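Local coordinates for protein glycerate 2-kinase (Pyrococcus horikoshii, PDB 1X3L) that catalyses the ATP-dependent phosphorylation of D-glycerate to 2-phosphoglycerate, using magnesium as its preferred metal cofactor, at residues Asn29-Ser34 and Ile38-Lys43; Phe45-Lys50 and Asp69-Glu74. One frame throughout, in Å; residues are numbered along the deposited sequence.

Contact 1 (Asn29-Ser34 and Ile38-Lys43)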
loop_
_atom_site.group_PDB
_atom_site.type_symbol
_atom_site.label_atom_id
_atom_site.label_comp_id
_atom_site.label_asym_id
_atom_site.label_seq_id
_atom_site.Cartn_x
_atom_site.Cartn_y
_atom_site.Cartn_z
ATOM N N ASN A 29 -0.651 -7.070 -15.378
ATOM C CA ASN A 29 -0.851 -5.805 -16.087
ATOM C C ASN A 29 0.498 -5.150 -16.371
ATOM O O ASN A 29 0.688 -4.512 -17.408
ATOM C CB ASN A 29 -1.684 -4.811 -15.264
ATOM C CG ASN A 29 -3.134 -5.232 -15.115
ATOM O OD1 ASN A 29 -3.708 -5.859 -16.004
ATOM N ND2 ASN A 29 -3.742 -4.861 -13.993
ATOM N N ALA A 30 1.431 -5.316 -15.438
ATOM C CA ALA A 30 2.755 -4.710 -15.547
ATOM C C ALA A 30 3.788 -5.516 -16.318
ATOM O O ALA A 30 4.602 -4.951 -17.045
ATOM C CB ALA A 30 3.294 -4.408 -14.150
ATOM N N VAL A 31 3.755 -6.831 -16.145
ATOM C CA VAL A 31 4.719 -7.721 -16.777
ATOM C C VAL A 31 4.159 -8.487 -17.968
ATOM O O VAL A 31 3.270 -9.324 -17.815
ATOM C CB VAL A 31 5.256 -8.757 -15.756
ATOM C CG1 VAL A 31 6.406 -9.540 -16.363
ATOM C CG2 VAL A 31 5.690 -8.056 -14.475
ATOM N N LYS A 32 4.691 -8.192 -19.151
ATOM C CA LYS A 32 4.281 -8.865 -20.378
ATOM C C LYS A 32 5.465 -9.706 -20.847
ATOM O O LYS A 32 6.617 -9.293 -20.709
ATOM C CB LYS A 32 3.914 -7.840 -21.451
ATOM C CG LYS A 32 2.864 -6.830 -21.014
ATOM C CD LYS A 32 1.563 -7.504 -20.592
ATOM C CE LYS A 32 0.547 -6.470 -20.128
ATOM N NZ LYS A 32 -0.717 -7.089 -19.654
ATOM N N VAL A 33 5.192 -10.885 -21.391
ATOM C CA VAL A 33 6.269 -11.749 -21.854
ATOM C C VAL A 33 6.126 -12.088 -23.331
ATOM O O VAL A 33 5.040 -12.434 -23.796
ATOM C CB VAL A 33 6.347 -13.043 -21.022
ATOM C CG1 VAL A 33 7.385 -13.980 -21.623
ATOM C CG2 VAL A 33 6.703 -12.715 -19.582
ATOM N N SER A 34 7.234 -11.977 -24.059
ATOM C CA SER A 34 7.259 -12.295 -25.481
ATOM C C SER A 34 7.644 -13.758 -25.656
ATOM O O SER A 34 6.895 -14.655 -25.272
ATOM C CB SER A 34 8.262 -11.412 -26.233
ATOM O OG SER A 34 7.811 -10.072 -26.315
ATOM N N ILE A 38 11.033 -9.790 -21.740
ATOM C CA ILE A 38 10.138 -9.508 -20.624
ATOM C C ILE A 38 9.951 -7.997 -20.634
ATOM O O ILE A 38 10.922 -7.254 -20.532
ATOM C CB ILE A 38 10.754 -9.930 -19.276
ATOM C CG1 ILE A 38 10.944 -11.449 -19.246
ATOM C CG2 ILE A 38 9.851 -9.493 -18.129
ATOM C CD1 ILE A 38 11.564 -11.968 -17.966
ATOM N N ILE A 39 8.713 -7.539 -20.774
ATOM C CA ILE A 39 8.448 -6.106 -20.817
ATOM C C ILE A 39 7.673 -5.637 -19.588
ATOM O O ILE A 39 6.490 -5.948 -19.419
ATOM C CB ILE A 39 7.672 -5.733 -22.100
ATOM C CG1 ILE A 39 8.379 -6.341 -23.318
ATOM C CG2 ILE A 39 7.611 -4.217 -22.252
ATOM C CD1 ILE A 39 7.667 -6.097 -24.636
ATOM N N VAL A 40 8.357 -4.879 -18.735
ATOM C CA VAL A 40 7.773 -4.370 -17.501
ATOM C C VAL A 40 7.457 -2.884 -17.610
ATOM O O VAL A 40 8.359 -2.042 -17.651
ATOM C CB VAL A 40 8.730 -4.599 -16.316
ATOM C CG1 VAL A 40 8.040 -4.244 -15.010
ATOM C CG2 VAL A 40 9.185 -6.041 -16.301
ATOM N N GLN A 41 6.167 -2.570 -17.646
ATOM C CA GLN A 41 5.712 -1.191 -17.774
ATOM C C GLN A 41 6.485 -0.494 -18.896
ATOM O O GLN A 41 6.920 0.645 -18.750
ATOM C CB GLN A 41 5.896 -0.433 -16.446
ATOM C CG GLN A 41 5.172 -1.075 -15.258
ATOM C CD GLN A 41 5.095 -0.169 -14.036
ATOM O OE1 GLN A 41 6.062 0.499 -13.679
ATOM N NE2 GLN A 41 3.937 -0.155 -13.382
ATOM N N GLY A 42 6.665 -1.197 -20.010
ATOM C CA GLY A 42 7.374 -0.617 -21.140
ATOM C C GLY A 42 8.856 -0.937 -21.245
ATOM O O GLY A 42 9.397 -0.991 -22.350
ATOM N N LYS A 43 9.518 -1.141 -20.109
ATOM C CA LYS A 43 10.947 -1.449 -20.088
ATOM C C LYS A 43 11.161 -2.892 -20.536
ATOM O O LYS A 43 10.647 -3.827 -19.920
ATOM C CB LYS A 43 11.505 -1.252 -18.674
ATOM C CG LYS A 43 13.025 -1.276 -18.566
ATOM C CD LYS A 43 13.656 -0.021 -19.162
ATOM C CE LYS A 43 15.162 0.023 -18.912
ATOM N NZ LYS A 43 15.883 -1.126 -19.534
#

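Contact 2 (Phe45-Lys50 and Asp69-Glu74)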
loop_
_atom_site.group_PDB
_atom_site.type_symbol
_atom_site.label_atom_id
_atom_site.label_comp_id
_atom_site.label_asym_id
_atom_site.label_seq_id
_atom_site.Cartn_x
_atom_site.Cartn_y
_atom_site.Cartn_z
ATOM N N PHE A 45 13.374 -6.334 -21.297
ATOM C CA PHE A 45 14.518 -7.091 -20.799
ATOM C C PHE A 45 14.638 -8.384 -21.586
ATOM O O PHE A 45 13.642 -9.074 -21.813
ATOM C CB PHE A 45 14.356 -7.448 -19.317
ATOM C CG PHE A 45 14.178 -6.266 -18.419
ATOM C CD1 PHE A 45 12.920 -5.704 -18.231
ATOM C CD2 PHE A 45 15.269 -5.707 -17.765
ATOM C CE1 PHE A 45 12.752 -4.596 -17.399
ATOM C CE2 PHE A 45 15.112 -4.601 -16.934
ATOM C CZ PHE A 45 13.851 -4.045 -16.750
ATOM N N GLU A 46 15.856 -8.716 -21.996
ATOM C CA GLU A 46 16.092 -9.939 -22.751
ATOM C C GLU A 46 16.386 -11.083 -21.791
ATOM O O GLU A 46 17.156 -10.924 -20.845
ATOM C CB GLU A 46 17.273 -9.755 -23.704
ATOM C CG GLU A 46 17.524 -10.948 -24.609
ATOM C CD GLU A 46 18.718 -10.742 -25.520
ATOM O OE1 GLU A 46 18.952 -11.602 -26.398
ATOM O OE2 GLU A 46 19.424 -9.724 -25.356
ATOM N N ILE A 47 15.765 -12.232 -22.035
ATOM C CA ILE A 47 15.961 -13.408 -21.194
ATOM C C ILE A 47 17.175 -14.187 -21.692
ATOM O O ILE A 47 17.084 -14.941 -22.658
ATOM C CB ILE A 47 14.728 -14.337 -21.237
ATOM C CG1 ILE A 47 13.471 -13.554 -20.859
ATOM C CG2 ILE A 47 14.920 -15.508 -20.286
ATOM C CD1 ILE A 47 12.189 -14.352 -20.987
ATOM N N LYS A 48 18.314 -14.001 -21.038
ATOM C CA LYS A 48 19.523 -14.700 -21.445
ATOM C C LYS A 48 20.052 -15.619 -20.354
ATOM O O LYS A 48 21.259 -15.788 -20.198
ATOM C CB LYS A 48 20.594 -13.688 -21.866
ATOM C CG LYS A 48 20.863 -12.583 -20.858
ATOM C CD LYS A 48 21.702 -11.471 -21.482
ATOM C CE LYS A 48 20.962 -10.816 -22.643
ATOM N NZ LYS A 48 21.762 -9.754 -23.316
ATOM N N GLY A 49 19.131 -16.223 -19.609
ATOM C CA GLY A 49 19.512 -17.129 -18.541
ATOM C C GLY A 49 18.277 -17.709 -17.885
ATOM O O GLY A 49 17.255 -17.904 -18.544
ATOM N N LYS A 50 18.364 -17.984 -16.590
ATOM C CA LYS A 50 17.232 -18.531 -15.856
ATOM C C LYS A 50 16.503 -17.421 -15.105
ATOM O O LYS A 50 16.999 -16.296 -15.004
ATOM C CB LYS A 50 17.709 -19.595 -14.866
ATOM C CG LYS A 50 18.286 -20.840 -15.519
ATOM C CD LYS A 50 18.742 -21.840 -14.470
ATOM C CE LYS A 50 19.300 -23.099 -15.116
ATOM N NZ LYS A 50 20.462 -22.793 -15.995
ATOM N N ASP A 69 2.899 -18.089 -13.864
ATOM C CA ASP A 69 1.923 -18.307 -14.927
ATOM C C ASP A 69 2.366 -17.749 -16.273
ATOM O O ASP A 69 1.782 -18.082 -17.306
ATOM C CB ASP A 69 0.559 -17.711 -14.556
ATOM C CG ASP A 69 -0.098 -18.433 -13.391
ATOM O OD1 ASP A 69 0.153 -19.645 -13.221
ATOM O OD2 ASP A 69 -0.876 -17.793 -12.652
ATOM N N ILE A 70 3.392 -16.905 -16.273
ATOM C CA ILE A 70 3.870 -16.334 -17.527
ATOM C C ILE A 70 5.342 -16.613 -17.796
ATOM O O ILE A 70 5.846 -16.292 -18.869
ATOM C CB ILE A 70 3.646 -14.807 -17.571
ATOM C CG1 ILE A 70 4.463 -14.121 -16.472
ATOM C CG2 ILE A 70 2.167 -14.504 -17.414
ATOM C CD1 ILE A 70 4.324 -12.607 -16.463
ATOM N N LEU A 71 6.025 -17.214 -16.828
ATOM C CA LEU A 71 7.445 -17.521 -16.978
ATOM C C LEU A 71 7.835 -18.791 -16.230
ATOM O O LEU A 71 7.283 -19.095 -15.172
ATOM C CB LEU A 71 8.297 -16.356 -16.459
ATOM C CG LEU A 71 8.251 -15.022 -17.210
ATOM C CD1 LEU A 71 8.935 -13.943 -16.379
ATOM C CD2 LEU A 71 8.930 -15.168 -18.567
ATOM N N ASP A 72 8.789 -19.534 -16.787
ATOM C CA ASP A 72 9.263 -20.752 -16.145
ATOM C C ASP A 72 10.289 -20.330 -15.106
ATOM O O ASP A 72 11.324 -19.759 -15.442
ATOM C CB ASP A 72 9.908 -21.689 -17.168
ATOM C CG ASP A 72 8.919 -22.184 -18.207
ATOM O OD1 ASP A 72 7.872 -22.748 -17.812
ATOM O OD2 ASP A 72 9.189 -22.014 -19.418
ATOM N N VAL A 73 9.993 -20.602 -13.840
ATOM C CA VAL A 73 10.889 -20.218 -12.758
ATOM C C VAL A 73 11.780 -21.362 -12.288
ATOM O O VAL A 73 11.296 -22.409 -11.858
ATOM C CB VAL A 73 10.089 -19.671 -11.556
ATOM C CG1 VAL A 73 11.031 -19.301 -10.423
ATOM C CG2 VAL A 73 9.277 -18.458 -11.988
ATOM N N GLU A 74 13.088 -21.147 -12.375
ATOM C CA GLU A 74 14.061 -22.146 -11.962
ATOM C C GLU A 74 13.865 -22.488 -10.494
ATOM O O GLU A 74 13.854 -23.659 -10.117
ATOM C CB GLU A 74 15.482 -21.620 -12.179
ATOM C CG GLU A 74 16.578 -22.558 -11.695
ATOM C CD GLU A 74 16.478 -23.938 -12.315
ATOM O OE1 GLU A 74 16.258 -24.022 -13.543
ATOM O OE2 GLU A 74 16.628 -24.936 -11.575
#

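Contact 1 (Asn29-Ser34 and Ile38-Lys43)
Strands V31-V33 and I38-V40 run antiparallel, their axes 4.7 Å apart at closest approach and 159° between their directions. K32 and I39 form the hydrogen-bonded pair. I39 N reaches K32 O over 2.7 Å in a nearly straight bond, and K32 N returns one to I39 O. A third bond lies at the helix end: Q41 N meets A30 O at 2.9 Å. The same oxygen also takes a CA-H...O contact from V40 CA. V31 is the first residue to leave the helical conformation, and the strand follows helix 23-30 with no intervening residue. The two strands make a beta hairpin, and strand 43-46 extends it to a three-stranded antiparallel sheet. V40 to K43 forms the type I' turn that leads into this third strand. V31, V33, I38 and V40 share one face. V31 CG1, anti to its own N (chi1 -172°), packs flank to flank with I38 CG2 at 3.9 Å. L192, I190 and I70 help to cover this face. K32 and I39 occupy the other face. K32 bends at chi2 and turns its amine back to L28 O. From the turn, Q41 CG touches A30 CB at 4.0 Å, while Q41 NE2 bonds to L264 O.

Contact 2 (Phe45-Lys50 and Asp69-Glu74)
K50 and E74 carry most of this contact. The two chains run alongside each other, and the carbon chain of the lysine does the touching. K50 CD sits 3.4 Å from E74 OE1 and 3.6 Å from E74 CG. K50 CB and E74 CB are 4.0 Å apart. The charged ends do not meet: K50 NZ stays 5.0 Å from E74 OE1. The opposite charges may still attract weakly at this range. K50 is extended as far as CE, and the bend at its last torsion (chi4 59°) carries NZ away from the carboxylate. E74 starts with CG anti to its N and then bends at chi2 (56°), which lays the carboxylate alongside the lysine methylenes. Its other oxygen, OE2, makes a salt bridge to R118. An alanine in place of E74 would probably leave R118 without this carboxylate mate and uncover the K50 methylenes. The second, smaller meeting is apolar. I47 CD1 touches L71 CD2 at 4.1 Å, the two side chains crossing at a slant. No hydrogen bond joins the two segments directly. K50 N bonds instead to the D123 carboxylate. The backbone of K50 hydrogen-bonds to I124, and that of E74 to V51. The contact thus lies where two neighbouring inner strands, 51-56 and 75-81, begin. Helix 60-70 connects them, and the arrangement is that of a beta-alpha-beta crossover within a parallel sheet, as in Rossmann-like alpha/beta folds.

How the contacts relate
From the N terminus, helix 23-30 runs into strand 31-33. Contact 1 then closes the short hairpin loop with strand 37-40. Contact 2 opens after it, so the two stand in series and neither nest nor cross. Segment 45-50 begins in the last residues of strand 43-46. The chain next passes through strand 51-56 and helix 60-70 before 69-74 closes the larger loop. The contacts touch in space: I38 N probably bonds to F45 O, and V33 CG2 packs on L71 CD2 at 3.5 Å. I38 also packs on I47 and L71. Together they tie the small antiparallel sheet to one end of the parallel sheet.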